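Local atomic coordinates of MstE (Scytonema sp. PCC 10023, PDB entry 6SBF), a protein that is a class II terpene cyclase of merosterol biosynthesis, which probably folds linear isoprenoid chains into polycyclic scaffolds within a single alpha-helical barrel domain. Residues G303-S308 with F351-V356; W45-F50 with F345-I350; Q170-A175 with R312-F317. The protein carries 1 engineered substitution. All coordinates share one frame; numbering follows the deposited sequence.

Interaction 1. Residues G303-S308 with F351-V356; sequences GSWVSS and FTTATV
T352 OG1 is gripped from two directions: S308 N donates to it at 3.0 Å in a nearly straight bond (171°), and the carboxylate of D346 holds it as well. At the next residue, T353 OG1 accepts from W305 N at 3.0 Å and also bonds to S349 O one helical turn back. Threonine suits both places: the hydroxyl of T352 links two loops (S308 and D346), that of T353 links the helix start (S349 O) to W305, and both methyls are left to pack. The methyl of T352 lies 3.4 Å from V306 O, measured at CG2, and that of T353 meets the edge of the W305 indole.

The apolar half belongs to V356. A chi1 of 174° carries its CG1 over the indole face, 3.3 Å from the centre of the six-membered ring of W305, as a CH-pi contact almost on the ring normal. The indole N-H is used by L295 O. G303 has a positive phi, 97°, where a side chain would jam against the preceding carbonyl. Q299, G303 and W305 fit the QxxxGxW pattern of the QW motif known from squalene-hopene cyclases, here packed against helix 350-363 of the alpha6-alpha6 barrel.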
ATOM      1  N   GLY A 303      -0.750 -11.226  17.597  1.00 14.64           N
ATOM      2  CA  GLY A 303      -0.363 -11.496  16.204  1.00 14.95           C
ATOM      3  C   GLY A 303      -0.234 -10.247  15.360  1.00 14.02           C
ATOM      4  O   GLY A 303       0.234 -10.349  14.236  1.00 13.89           O
ATOM      5  N   SER A 304      -0.686  -9.086  15.838  1.00 13.78           N
ATOM      6  CA  SER A 304      -0.621  -7.820  15.093  1.00 13.32           C
ATOM      7  C   SER A 304       0.757  -7.163  15.260  1.00 13.88           C
ATOM      8  O   SER A 304       1.546  -7.559  16.117  1.00 13.95           O
ATOM      9  CB  SER A 304      -1.691  -6.889  15.557  1.00 13.86           C
ATOM     10  OG  SER A 304      -1.439  -6.414  16.887  1.00 14.90           O
ATOM     11  N   TRP A 305       0.992  -6.185  14.418  1.00 13.24           N
ATOM     12  CA  TRP A 305       2.110  -5.252  14.637  1.00 13.80           C
ATOM     13  C   TRP A 305       1.494  -3.877  14.964  1.00 15.19           C
ATOM     14  O   TRP A 305       0.395  -3.568  14.520  1.00 16.38           O
ATOM     15  CB  TRP A 305       3.034  -5.145  13.421  1.00 13.33           C
ATOM     16  CG  TRP A 305       3.988  -6.274  13.294  1.00 13.22           C
ATOM     17  CD1 TRP A 305       5.249  -6.325  13.750  1.00 13.04           C
ATOM     18  CD2 TRP A 305       3.718  -7.579  12.724  1.00 13.17           C
ATOM     19  NE1 TRP A 305       5.792  -7.546  13.587  1.00 12.68           N
ATOM     20  CE2 TRP A 305       4.888  -8.327  12.912  1.00 12.96           C
ATOM     21  CE3 TRP A 305       2.655  -8.171  12.055  1.00 13.34           C
ATOM     22  CZ2 TRP A 305       5.017  -9.660  12.465  1.00 13.55           C
ATOM     23  CZ3 TRP A 305       2.770  -9.468  11.579  1.00 13.96           C
ATOM     24  CH2 TRP A 305       3.943 -10.186  11.781  1.00 13.62           C
ATOM     25  N   VAL A 306       2.253  -3.050  15.697  1.00 17.31           N
ATOM     26  CA  VAL A 306       1.953  -1.629  16.033  1.00 18.98           C
ATOM     27  C   VAL A 306       1.577  -0.881  14.754  1.00 15.28           C
ATOM     28  O   VAL A 306       2.358  -0.878  13.811  1.00 16.93           O
ATOM     29  CB  VAL A 306       3.127  -1.004  16.826  1.00 23.63           C
ATOM     30  CG1 VAL A 306       2.959   0.469  17.050  1.00 27.54           C
ATOM     31  CG2 VAL A 306       3.333  -1.702  18.162  1.00 25.55           C
ATOM     32  N   SER A 307       0.457  -0.166  14.761  1.00 16.87           N
ATOM     33  CA  SER A 307       0.031   0.719  13.670  1.00 14.79           C
ATOM     34  C   SER A 307       1.122   1.709  13.319  1.00 13.75           C
ATOM     35  O   SER A 307       1.634   2.421  14.227  1.00 15.64           O
ATOM     36  CB  SER A 307      -1.168   1.434  14.032  1.00 16.35           C
ATOM     37  OG  SER A 307      -2.189   0.509  14.357  1.00 19.14           O
ATOM     38  N   SER A 308       1.417   1.803  12.035  1.00 12.32           N
ATOM     39  CA  SER A 308       2.362   2.812  11.526  1.00 12.89           C
ATOM     40  C   SER A 308       2.072   3.179  10.094  1.00 11.95           C
ATOM     41  O   SER A 308       2.943   3.737   9.427  1.00 13.42           O
ATOM     42  CB  SER A 308       3.820   2.406  11.780  1.00 14.16           C
ATOM     43  OG  SER A 308       4.108   1.157  11.149  1.00 15.06           O
ATOM     44  N   PHE A 351      -4.217  -2.644   8.539  1.00 11.61           N
ATOM     45  CA  PHE A 351      -3.464  -2.244   7.334  1.00 11.60           C
ATOM     46  C   PHE A 351      -1.989  -2.566   7.574  1.00 11.27           C
ATOM     47  O   PHE A 351      -1.327  -3.164   6.679  1.00 11.57           O
ATOM     48  CB  PHE A 351      -3.730  -0.769   7.045  1.00 12.35           C
ATOM     49  CG  PHE A 351      -3.481  -0.338   5.618  1.00 12.24           C
ATOM     50  CD1 PHE A 351      -2.224   0.066   5.181  1.00 12.74           C
ATOM     51  CD2 PHE A 351      -4.512  -0.399   4.700  1.00 12.05           C
ATOM     52  CE1 PHE A 351      -2.087   0.519   3.882  1.00 13.29           C
ATOM     53  CE2 PHE A 351      -4.362   0.038   3.408  1.00 13.06           C
ATOM     54  CZ  PHE A 351      -3.144   0.537   3.000  1.00 13.53           C
ATOM     55  N   THR A 352      -1.418  -2.183   8.711  1.00 10.88           N
ATOM     56  CA  THR A 352      -0.007  -2.468   9.014  1.00 11.14           C
ATOM     57  C   THR A 352       0.236  -3.975   9.068  1.00 11.61           C
ATOM     58  O   THR A 352       1.208  -4.444   8.498  1.00 12.47           O
ATOM     59  CB  THR A 352       0.423  -1.760  10.321  1.00 12.10           C
ATOM     60  OG1 THR A 352       0.316  -0.334  10.208  1.00 12.74           O
ATOM     61  CG2 THR A 352       1.864  -2.081  10.654  1.00 12.72           C
ATOM     62  N   THR A 353      -0.580  -4.678   9.827  1.00 11.28           N
ATOM     63  CA  THR A 353      -0.349  -6.119  10.006  1.00 11.89           C
ATOM     64  C   THR A 353      -0.383  -6.861   8.658  1.00 10.51           C
ATOM     65  O   THR A 353       0.456  -7.732   8.446  1.00 11.73           O
ATOM     66  CB  THR A 353      -1.378  -6.663  11.006  1.00 11.86           C
ATOM     67  OG1 THR A 353      -1.134  -6.057  12.287  1.00 12.66           O
ATOM     68  CG2 THR A 353      -1.216  -8.155  11.200  1.00 12.36           C
ATOM     69  N   ALA A 354      -1.332  -6.521   7.813  1.00 11.02           N
ATOM     70  CA  ALA A 354      -1.389  -7.181   6.498  1.00 11.03           C
ATOM     71  C   ALA A 354      -0.115  -6.910   5.704  1.00 11.46           C
ATOM     72  O   ALA A 354       0.370  -7.795   4.994  1.00 11.30           O
ATOM     73  CB  ALA A 354      -2.627  -6.722   5.774  1.00 13.15           C
ATOM     74  N   THR A 355       0.370  -5.677   5.771  1.00 11.53           N
ATOM     75  CA  THR A 355       1.601  -5.325   5.060  1.00 10.98           C
ATOM     76  C   THR A 355       2.759  -6.162   5.569  1.00 10.98           C
ATOM     77  O   THR A 355       3.570  -6.703   4.756  1.00 12.07           O
ATOM     78  CB  THR A 355       1.878  -3.835   5.244  1.00 12.00           C
ATOM     79  OG1 THR A 355       0.766  -3.006   4.892  1.00 12.52           O
ATOM     80  CG2 THR A 355       3.057  -3.422   4.401  1.00 13.05           C
ATOM     81  N   VAL A 356       2.939  -6.216   6.869  1.00 11.43           N
ATOM     82  CA  VAL A 356       4.048  -6.950   7.474  1.00 11.64           C
ATOM     83  C   VAL A 356       3.951  -8.422   7.086  1.00 11.80           C
ATOM     84  O   VAL A 356       4.978  -9.027   6.668  1.00 12.13           O
ATOM     85  CB  VAL A 356       4.163  -6.763   8.992  1.00 12.70           C
ATOM     86  CG1 VAL A 356       5.240  -7.659   9.562  1.00 14.23           C
ATOM     87  CG2 VAL A 356       4.342  -5.272   9.339  1.00 12.43           C
TER

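Interaction 2. Residues W45-F50 with F345-I350; sequences WQDFNF and FDHNSI
The carboxylate of D47 reaches into the turn formed by D346 to S349, and its two oxygens divide the work. OD1 accepts from N348 N at 2.8 Å on its syn side and from F48 N at 3.1 Å on its anti side, so that one oxygen ties strand and turn together. OD2 takes I350 N at 2.8 Å in a bent bond (131°), approached nearly along the C-O direction, and also receives F351 N. To get there D47 adopts a chi1 of -132°, away from the staggered positions. The first amides of helix 350-363 would probably favour its negative charge, although D346 OD2 lies only 4.0 Å from D47 OD2; the D346 carboxylate is itself held by T352. With an alanine in place of D47, the amides of F48, N348, I350 and F351 would probably lose their shared acceptor and the turn its tie to the strand.

Around this tight centre I350 CG2 makes an apolar contact with W45 CD1 at 3.9 Å, the two side chains crossing at about a right angle, and D346 CB sits over the F48 ring, 4.1 Å from its centre, as a CH-pi contact. The outer side is looser and more polar. There N348 ND2 gives a bond to Q46 O at 2.9 Å, its partner lying in the amide plane, and H347 presents its ring edge, with CE1 3.2 Å from F48 O. Polar groups suit a side open to water, H347 being exposed and N348 partly so. S349 occupies the N-cap position, but its side chain makes no capping bond, its OG bonding with S307 OG; an aspartate from the distant strand 47-50 receives the amides of the helix N terminus instead.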
ATOM      1  N   TRP A  45     -12.734  -6.075   6.134  1.00 12.69           N
ATOM      2  CA  TRP A  45     -11.668  -5.418   6.893  1.00 12.33           C
ATOM      3  C   TRP A  45     -11.851  -3.894   6.857  1.00 12.25           C
ATOM      4  O   TRP A  45     -12.102  -3.346   5.793  1.00 13.18           O
ATOM      5  CB  TRP A  45     -10.321  -5.780   6.267  1.00 12.25           C
ATOM      6  CG  TRP A  45      -9.891  -7.191   6.528  1.00 12.34           C
ATOM      7  CD1 TRP A  45      -9.544  -7.731   7.718  1.00 13.93           C
ATOM      8  CD2 TRP A  45      -9.702  -8.239   5.557  1.00 12.33           C
ATOM      9  NE1 TRP A  45      -9.216  -9.064   7.583  1.00 13.48           N
ATOM     10  CE2 TRP A  45      -9.292  -9.377   6.264  1.00 12.69           C
ATOM     11  CE3 TRP A  45      -9.833  -8.323   4.162  1.00 12.23           C
ATOM     12  CZ2 TRP A  45      -9.068 -10.599   5.608  1.00 14.40           C
ATOM     13  CZ3 TRP A  45      -9.619  -9.532   3.500  1.00 13.21           C
ATOM     14  CH2 TRP A  45      -9.200 -10.644   4.233  1.00 14.21           C
ATOM     15  N   GLN A  46     -11.812  -3.310   8.046  1.00 12.54           N
ATOM     16  CA  GLN A  46     -12.006  -1.872   8.208  1.00 13.19           C
ATOM     17  C   GLN A  46     -10.761  -1.261   8.842  1.00 13.67           C
ATOM     18  O   GLN A  46     -10.187  -1.819   9.755  1.00 13.77           O
ATOM     19  CB  GLN A  46     -13.145  -1.585   9.182  1.00 13.97           C
ATOM     20  CG  GLN A  46     -14.509  -1.949   8.671  1.00 16.80           C
ATOM     21  CD  GLN A  46     -15.561  -1.593   9.702  1.00 19.50           C
ATOM     22  OE1 GLN A  46     -15.684  -2.274  10.693  1.00 23.73           O
ATOM     23  NE2 GLN A  46     -16.249  -0.509   9.490  1.00 21.34           N
ATOM     24  N   ASP A  47     -10.417  -0.048   8.386  1.00 12.35           N
ATOM     25  CA  ASP A  47      -9.323   0.693   9.057  1.00 12.75           C
ATOM     26  C   ASP A  47      -9.395   2.127   8.596  1.00 11.96           C
ATOM     27  O   ASP A  47      -9.980   2.430   7.591  1.00 12.38           O
ATOM     28  CB  ASP A  47      -7.945   0.079   8.843  1.00 12.87           C
ATOM     29  CG  ASP A  47      -7.125  -0.079  10.110  1.00 12.30           C
ATOM     30  OD1 ASP A  47      -7.333   0.782  11.047  1.00 13.11           O
ATOM     31  OD2 ASP A  47      -6.254  -0.973  10.178  1.00 12.97           O
ATOM     32  N   PHE A  48      -8.679   2.982   9.360  1.00 12.05           N
ATOM     33  CA  PHE A  48      -8.626   4.439   9.203  1.00 13.98           C
ATOM     34  C   PHE A  48      -9.947   5.058   9.614  1.00 13.41           C
ATOM     35  O   PHE A  48     -11.000   4.422   9.550  1.00 14.07           O
ATOM     36  CB  PHE A  48      -8.183   4.887   7.813  1.00 13.54           C
ATOM     37  CG  PHE A  48      -6.810   4.386   7.410  1.00 12.39           C
ATOM     38  CD1 PHE A  48      -5.672   5.089   7.781  1.00 14.10           C
ATOM     39  CD2 PHE A  48      -6.664   3.208   6.678  1.00 14.41           C
ATOM     40  CE1 PHE A  48      -4.417   4.600   7.437  1.00 16.68           C
ATOM     41  CE2 PHE A  48      -5.396   2.756   6.356  1.00 16.62           C
ATOM     42  CZ  PHE A  48      -4.276   3.462   6.712  1.00 17.71           C
ATOM     43  N   ASN A  49      -9.887   6.325  10.024  1.00 14.32           N
ATOM     44  CA  ASN A  49     -11.118   7.002  10.471  1.00 13.59           C
ATOM     45  C   ASN A  49     -10.983   8.497  10.260  1.00 14.80           C
ATOM     46  O   ASN A  49      -9.940   9.091  10.697  1.00 18.15           O
ATOM     47  CB  ASN A  49     -11.402   6.698  11.942  1.00 14.68           C
ATOM     48  CG  ASN A  49     -12.780   7.100  12.408  1.00 15.87           C
ATOM     49  OD1 ASN A  49     -13.649   7.469  11.635  1.00 18.30           O
ATOM     50  ND2 ASN A  49     -12.928   7.096  13.704  1.00 24.37           N
ATOM     51  N   PHE A  50     -12.005   9.067   9.644  1.00 14.87           N
ATOM     52  CA  PHE A  50     -12.181  10.534   9.574  1.00 16.31           C
ATOM     53  C   PHE A  50     -13.386  10.848  10.443  1.00 16.73           C
ATOM     54  O   PHE A  50     -14.517  10.917   9.948  1.00 22.02           O
ATOM     55  CB  PHE A  50     -12.417  10.967   8.143  1.00 18.14           C
ATOM     56  CG  PHE A  50     -11.235  10.784   7.245  1.00 18.08           C
ATOM     57  CD1 PHE A  50     -10.286  11.762   7.108  1.00 23.51           C
ATOM     58  CD2 PHE A  50     -11.063   9.601   6.544  1.00 19.24           C
ATOM     59  CE1 PHE A  50      -9.187  11.570   6.275  1.00 27.93           C
ATOM     60  CE2 PHE A  50     -10.004   9.412   5.667  1.00 24.98           C
ATOM     61  CZ  PHE A  50      -9.073  10.408   5.566  1.00 26.46           C
ATOM     62  N   PHE A 345      -3.766   7.423  10.964  1.00 14.78           N
ATOM     63  CA  PHE A 345      -3.173   6.075  10.917  1.00 14.36           C
ATOM     64  C   PHE A 345      -4.272   5.013  11.011  1.00 14.02           C
ATOM     65  O   PHE A 345      -5.455   5.297  11.203  1.00 14.38           O
ATOM     66  CB  PHE A 345      -2.096   5.910  12.001  1.00 16.81           C
ATOM     67  CG  PHE A 345      -2.612   5.953  13.409  1.00 20.79           C
ATOM     68  CD1 PHE A 345      -2.916   4.840  14.122  1.00 26.48           C
ATOM     69  CD2 PHE A 345      -2.633   7.179  14.085  1.00 26.53           C
ATOM     70  CE1 PHE A 345      -3.365   4.894  15.422  1.00 31.51           C
ATOM     71  CE2 PHE A 345      -3.085   7.236  15.394  1.00 31.16           C
ATOM     72  CZ  PHE A 345      -3.413   6.084  16.057  1.00 35.99           C
ATOM     73  N   ASP A 346      -3.812   3.797  10.844  1.00 12.51           N
ATOM     74  CA  ASP A 346      -4.675   2.602  10.856  1.00 12.84           C
ATOM     75  C   ASP A 346      -4.924   2.169  12.291  1.00 12.03           C
ATOM     76  O   ASP A 346      -4.192   1.357  12.853  1.00 13.76           O
ATOM     77  CB  ASP A 346      -4.030   1.503  10.041  1.00 12.75           C
ATOM     78  CG  ASP A 346      -2.600   1.126  10.455  1.00 12.60           C
ATOM     79  OD1 ASP A 346      -1.757   2.009  10.749  1.00 13.30           O
ATOM     80  OD2 ASP A 346      -2.311  -0.104  10.418  1.00 13.96           O
ATOM     81  N   HIS A 347      -5.961   2.749  12.919  1.00 12.97           N
ATOM     82  CA  HIS A 347      -6.213   2.546  14.354  1.00 15.40           C
ATOM     83  C   HIS A 347      -6.447   1.073  14.711  1.00 14.05           C
ATOM     84  O   HIS A 347      -6.231   0.690  15.852  1.00 16.36           O
ATOM     85  CB  HIS A 347      -7.395   3.393  14.814  1.00 15.36           C
ATOM     86  CG  HIS A 347      -8.659   3.141  14.061  1.00 17.76           C
ATOM     87  ND1 HIS A 347      -8.874   3.593  12.730  1.00 20.96           N
ATOM     88  CD2 HIS A 347      -9.757   2.403  14.443  1.00 20.86           C
ATOM     89  CE1 HIS A 347     -10.106   3.122  12.375  1.00 20.62           C
ATOM     90  NE2 HIS A 347     -10.666   2.446  13.426  1.00 21.43           N
ATOM     91  N   ASN A 348      -6.892   0.222  13.772  1.00 14.04           N
ATOM     92  CA  ASN A 348      -7.138  -1.215  14.059  1.00 13.27           C
ATOM     93  C   ASN A 348      -5.872  -2.041  13.882  1.00 13.26           C
ATOM     94  O   ASN A 348      -5.887  -3.236  14.220  1.00 14.38           O
ATOM     95  CB  ASN A 348      -8.261  -1.758  13.176  1.00 13.99           C
ATOM     96  CG  ASN A 348      -9.624  -1.182  13.519  1.00 14.30           C
ATOM     97  OD1 ASN A 348      -9.885  -0.922  14.704  1.00 17.05           O
ATOM     98  ND2 ASN A 348     -10.515  -1.064  12.535  1.00 15.52           N
ATOM     99  N   SER A 349      -4.814  -1.471  13.313  1.00 12.27           N
ATOM    100  CA  SER A 349      -3.548  -2.179  13.019  1.00 13.19           C
ATOM    101  C   SER A 349      -3.740  -3.220  11.904  1.00 11.91           C
ATOM    102  O   SER A 349      -2.804  -4.026  11.715  1.00 13.27           O
ATOM    103  CB  SER A 349      -2.914  -2.796  14.245  1.00 14.40           C
ATOM    104  OG  SER A 349      -2.818  -1.887  15.343  1.00 16.50           O
ATOM    105  N   ILE A 350      -4.872  -3.197  11.205  1.00 11.46           N
ATOM    106  CA  ILE A 350      -5.129  -4.225  10.176  1.00 12.29           C
ATOM    107  C   ILE A 350      -4.273  -3.912   8.935  1.00 11.11           C
ATOM    108  O   ILE A 350      -3.611  -4.819   8.390  1.00 12.50           O
ATOM    109  CB  ILE A 350      -6.625  -4.237   9.877  1.00 13.43           C
ATOM    110  CG1 ILE A 350      -7.378  -4.874  11.058  1.00 14.34           C
ATOM    111  CG2 ILE A 350      -6.908  -4.975   8.565  1.00 13.44           C
ATOM    112  CD1 ILE A 350      -8.908  -4.703  10.957  1.00 14.40           C
TER

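Interaction 3. Residues Q170-A175 with R312-F317; sequences QGWCGA and RIPYPF
Q170 meets P316 through its backbone alone, while its amide end turns from P316 toward partly exposed surroundings. At G171 the chain comes closest: G171 N makes a weak bond to P316 O at 2.8 Å, strongly bent (123°). A CB here would clash with that same oxygen, so glycine suits the position. W172 N shares the acceptor, reaching P316 O at 3.1 Å with better geometry, so two successive amides hold the carbonyl.

The indole of W172 carries most of the contact. With CG beside the backbone N (chi1 -72°), the ring swings to the side on which W172 N already bonds. P316 CA lies over its five-membered ring, 3.5 Å from the centre, in a CH-pi contact, and P316 CB packs on CD2 at 3.8 Å. At the indole edge NE1 donates to P314 O at 2.9 Å, coming from above the carbonyl plane. P316 thus offers the indole face rigid C-H groups; P314 supplies a carbonyl to NE1.

C173 and G174 complete the type I turn begun at G171. Around the indole lie I155 of helix 152-158 and the rings of F169 and W211, while I313 joins strand 311-313 to strand 342-344.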
ATOM      1  N   GLN A 170      -6.345  20.788  -7.591  1.00 22.81           N
ATOM      2  CA  GLN A 170      -5.328  20.246  -8.531  1.00 23.94           C
ATOM      3  C   GLN A 170      -4.313  19.375  -7.794  1.00 19.83           C
ATOM      4  O   GLN A 170      -3.617  18.578  -8.471  1.00 24.05           O
ATOM      5  CB  GLN A 170      -4.658  21.385  -9.289  1.00 26.26           C
ATOM      6  CG  GLN A 170      -5.617  21.995 -10.289  1.00 31.02           C
ATOM      7  CD  GLN A 170      -6.259  20.909 -11.131  1.00 30.49           C
ATOM      8  OE1 GLN A 170      -5.593  20.167 -11.875  1.00 35.59           O
ATOM      9  NE2 GLN A 170      -7.564  20.814 -11.049  1.00 38.25           N
ATOM     10  N   GLY A 171      -4.168  19.504  -6.473  1.00 20.02           N
ATOM     11  CA  GLY A 171      -3.369  18.558  -5.681  1.00 18.31           C
ATOM     12  C   GLY A 171      -4.017  17.182  -5.645  1.00 17.79           C
ATOM     13  O   GLY A 171      -3.386  16.197  -6.085  1.00 18.34           O
ATOM     14  N   TRP A 172      -5.260  17.130  -5.187  1.00 19.06           N
ATOM     15  CA  TRP A 172      -5.948  15.831  -5.057  1.00 19.28           C
ATOM     16  C   TRP A 172      -6.278  15.204  -6.417  1.00 18.42           C
ATOM     17  O   TRP A 172      -6.535  13.986  -6.441  1.00 19.59           O
ATOM     18  CB  TRP A 172      -7.225  16.042  -4.272  1.00 19.45           C
ATOM     19  CG  TRP A 172      -7.027  16.296  -2.825  1.00 18.28           C
ATOM     20  CD1 TRP A 172      -5.856  16.402  -2.134  1.00 18.78           C
ATOM     21  CD2 TRP A 172      -8.074  16.555  -1.883  1.00 20.35           C
ATOM     22  NE1 TRP A 172      -6.120  16.680  -0.819  1.00 18.01           N
ATOM     23  CE2 TRP A 172      -7.467  16.755  -0.635  1.00 20.65           C
ATOM     24  CE3 TRP A 172      -9.452  16.569  -1.992  1.00 24.48           C
ATOM     25  CZ2 TRP A 172      -8.196  16.970   0.522  1.00 23.62           C
ATOM     26  CZ3 TRP A 172     -10.167  16.809  -0.851  1.00 29.09           C
ATOM     27  CH2 TRP A 172      -9.556  17.019   0.384  1.00 29.32           C
ATOM     28  N   CYS A 173      -6.294  15.970  -7.499  1.00 20.28           N
ATOM     29  CA  CYS A 173      -6.780  15.524  -8.829  1.00 20.74           C
ATOM     30  C   CYS A 173      -5.639  15.505  -9.850  1.00 18.42           C
ATOM     31  O   CYS A 173      -5.914  15.329 -11.038  1.00 20.83           O
ATOM     32  CB  CYS A 173      -7.965  16.343  -9.314  1.00 22.49           C
ATOM     33  SG  CYS A 173      -9.339  16.291  -8.151  1.00 27.71           S
ATOM     34  N   GLY A 174      -4.413  15.625  -9.400  1.00 18.26           N
ATOM     35  CA  GLY A 174      -3.240  15.455 -10.267  1.00 17.91           C
ATOM     36  C   GLY A 174      -2.746  14.034 -10.261  1.00 15.95           C
ATOM     37  O   GLY A 174      -3.097  13.230  -9.390  1.00 15.38           O
ATOM     38  N   ALA A 175      -1.803  13.763 -11.153  1.00 16.03           N
ATOM     39  CA  ALA A 175      -1.108  12.476 -11.159  1.00 16.91           C
ATOM     40  C   ALA A 175      -0.414  12.263  -9.823  1.00 15.26           C
ATOM     41  O   ALA A 175       0.290  13.184  -9.349  1.00 18.27           O
ATOM     42  CB  ALA A 175      -0.153  12.383 -12.306  1.00 20.76           C
ATOM     43  N   ARG A 312      -1.466  10.777   4.889  1.00 15.11           N
ATOM     44  CA  ARG A 312      -1.531  12.219   5.023  1.00 15.76           C
ATOM     45  C   ARG A 312      -2.629  12.784   4.167  1.00 15.93           C
ATOM     46  O   ARG A 312      -2.980  12.226   3.114  1.00 19.11           O
ATOM     47  CB  ARG A 312      -0.135  12.718   4.922  1.00 25.27           C
ATOM     48  CG  ARG A 312       0.311  12.725   3.530  1.00 23.29           C
ATOM     49  CD  ARG A 312       1.835  12.916   3.723  1.00 29.22           C
ATOM     50  NE  ARG A 312       2.409  12.860   2.436  1.00 27.13           N
ATOM     51  CZ  ARG A 312       3.736  12.958   2.024  1.00 19.95           C
ATOM     52  NH1 ARG A 312       3.927  12.891   0.732  1.00 17.49           N
ATOM     53  NH2 ARG A 312       4.779  13.107   2.801  1.00 25.16           N
ATOM     54  N   ILE A 313      -3.200  13.881   4.664  1.00 14.66           N
ATOM     55  CA  ILE A 313      -4.261  14.590   3.957  1.00 15.93           C
ATOM     56  C   ILE A 313      -3.684  15.945   3.581  1.00 16.15           C
ATOM     57  O   ILE A 313      -3.757  16.916   4.337  1.00 16.84           O
ATOM     58  CB  ILE A 313      -5.506  14.721   4.814  1.00 20.99           C
ATOM     59  CG1 ILE A 313      -5.943  13.357   5.377  1.00 25.30           C
ATOM     60  CG2 ILE A 313      -6.547  15.412   3.947  1.00 23.36           C
ATOM     61  CD1 ILE A 313      -6.129  12.213   4.331  1.00 32.36           C
ATOM     62  N   PRO A 314      -3.098  16.093   2.362  1.00 16.47           N
ATOM     63  CA  PRO A 314      -2.635  17.404   1.947  1.00 17.21           C
ATOM     64  C   PRO A 314      -3.832  18.313   1.729  1.00 17.68           C
ATOM     65  O   PRO A 314      -4.937  17.850   1.495  1.00 18.56           O
ATOM     66  CB  PRO A 314      -1.947  17.154   0.607  1.00 17.79           C
ATOM     67  CG  PRO A 314      -1.667  15.637   0.613  1.00 17.02           C
ATOM     68  CD  PRO A 314      -2.894  15.095   1.311  1.00 16.37           C
ATOM     69  N   TYR A 315      -3.576  19.615   1.768  1.00 17.51           N
ATOM     70  CA  TYR A 315      -4.598  20.554   1.273  1.00 17.64           C
ATOM     71  C   TYR A 315      -4.930  20.193  -0.170  1.00 16.38           C
ATOM     72  O   TYR A 315      -4.058  19.738  -0.935  1.00 18.00           O
ATOM     73  CB  TYR A 315      -4.100  21.994   1.386  1.00 17.73           C
ATOM     74  CG  TYR A 315      -4.123  22.544   2.782  1.00 18.66           C
ATOM     75  CD1 TYR A 315      -3.049  22.391   3.631  1.00 19.80           C
ATOM     76  CD2 TYR A 315      -5.248  23.177   3.272  1.00 22.05           C
ATOM     77  CE1 TYR A 315      -3.067  22.866   4.931  1.00 21.70           C
ATOM     78  CE2 TYR A 315      -5.284  23.659   4.569  1.00 24.34           C
ATOM     79  CZ  TYR A 315      -4.179  23.523   5.400  1.00 24.81           C
ATOM     80  OH  TYR A 315      -4.208  24.012   6.681  1.00 26.44           O
ATOM     81  N   PRO A 316      -6.190  20.397  -0.600  1.00 17.49           N
ATOM     82  CA  PRO A 316      -6.617  20.014  -1.941  1.00 17.60           C
ATOM     83  C   PRO A 316      -5.794  20.636  -3.067  1.00 17.81           C
ATOM     84  O   PRO A 316      -5.714  20.038  -4.147  1.00 20.81           O
ATOM     85  CB  PRO A 316      -8.111  20.347  -2.075  1.00 20.31           C
ATOM     86  CG  PRO A 316      -8.518  20.643  -0.686  1.00 30.08           C
ATOM     87  CD  PRO A 316      -7.313  20.928   0.185  1.00 22.10           C
ATOM     88  N   PHE A 317      -5.173  21.790  -2.817  1.00 20.28           N
ATOM     89  CA  PHE A 317      -4.491  22.552  -3.872  1.00 22.71           C
ATOM     90  C   PHE A 317      -3.048  22.101  -3.962  1.00 23.33           C
ATOM     91  O   PHE A 317      -2.324  22.615  -4.859  1.00 27.45           O
ATOM     92  CB  PHE A 317      -4.561  24.062  -3.538  1.00 24.39           C
ATOM     93  CG  PHE A 317      -4.041  24.497  -2.173  1.00 27.72           C
ATOM     94  CD1 PHE A 317      -2.678  24.497  -1.903  1.00 31.77           C
ATOM     95  CD2 PHE A 317      -4.926  24.871  -1.144  1.00 26.76           C
ATOM     96  CE1 PHE A 317      -2.207  24.867  -0.640  1.00 32.76           C
ATOM     97  CE2 PHE A 317      -4.468  25.198   0.121  1.00 26.45           C
ATOM     98  CZ  PHE A 317      -3.096  25.206   0.365  1.00 29.11           C
TER

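How the interactions relate
From the N terminus, strand 47-50 comes first, and interaction 2 joins it to the turn before the last helix, closing nearly the whole chain into one loop. Interaction 3 is nested inside that loop: the 170-175 turn, which precedes helix 177-183, meets the chain leaving strand 311-313. Interaction 1 starts at 303-308, shortly before 312-317, and ends at 351-356, directly after 345-350, so it crosses both others. Interactions 1 and 2 meet at D346, and together hold the start of helix 350-363 from two sides. F50 packs on I313, linking interactions 2 and 3, whose centres are about 21 Å apart.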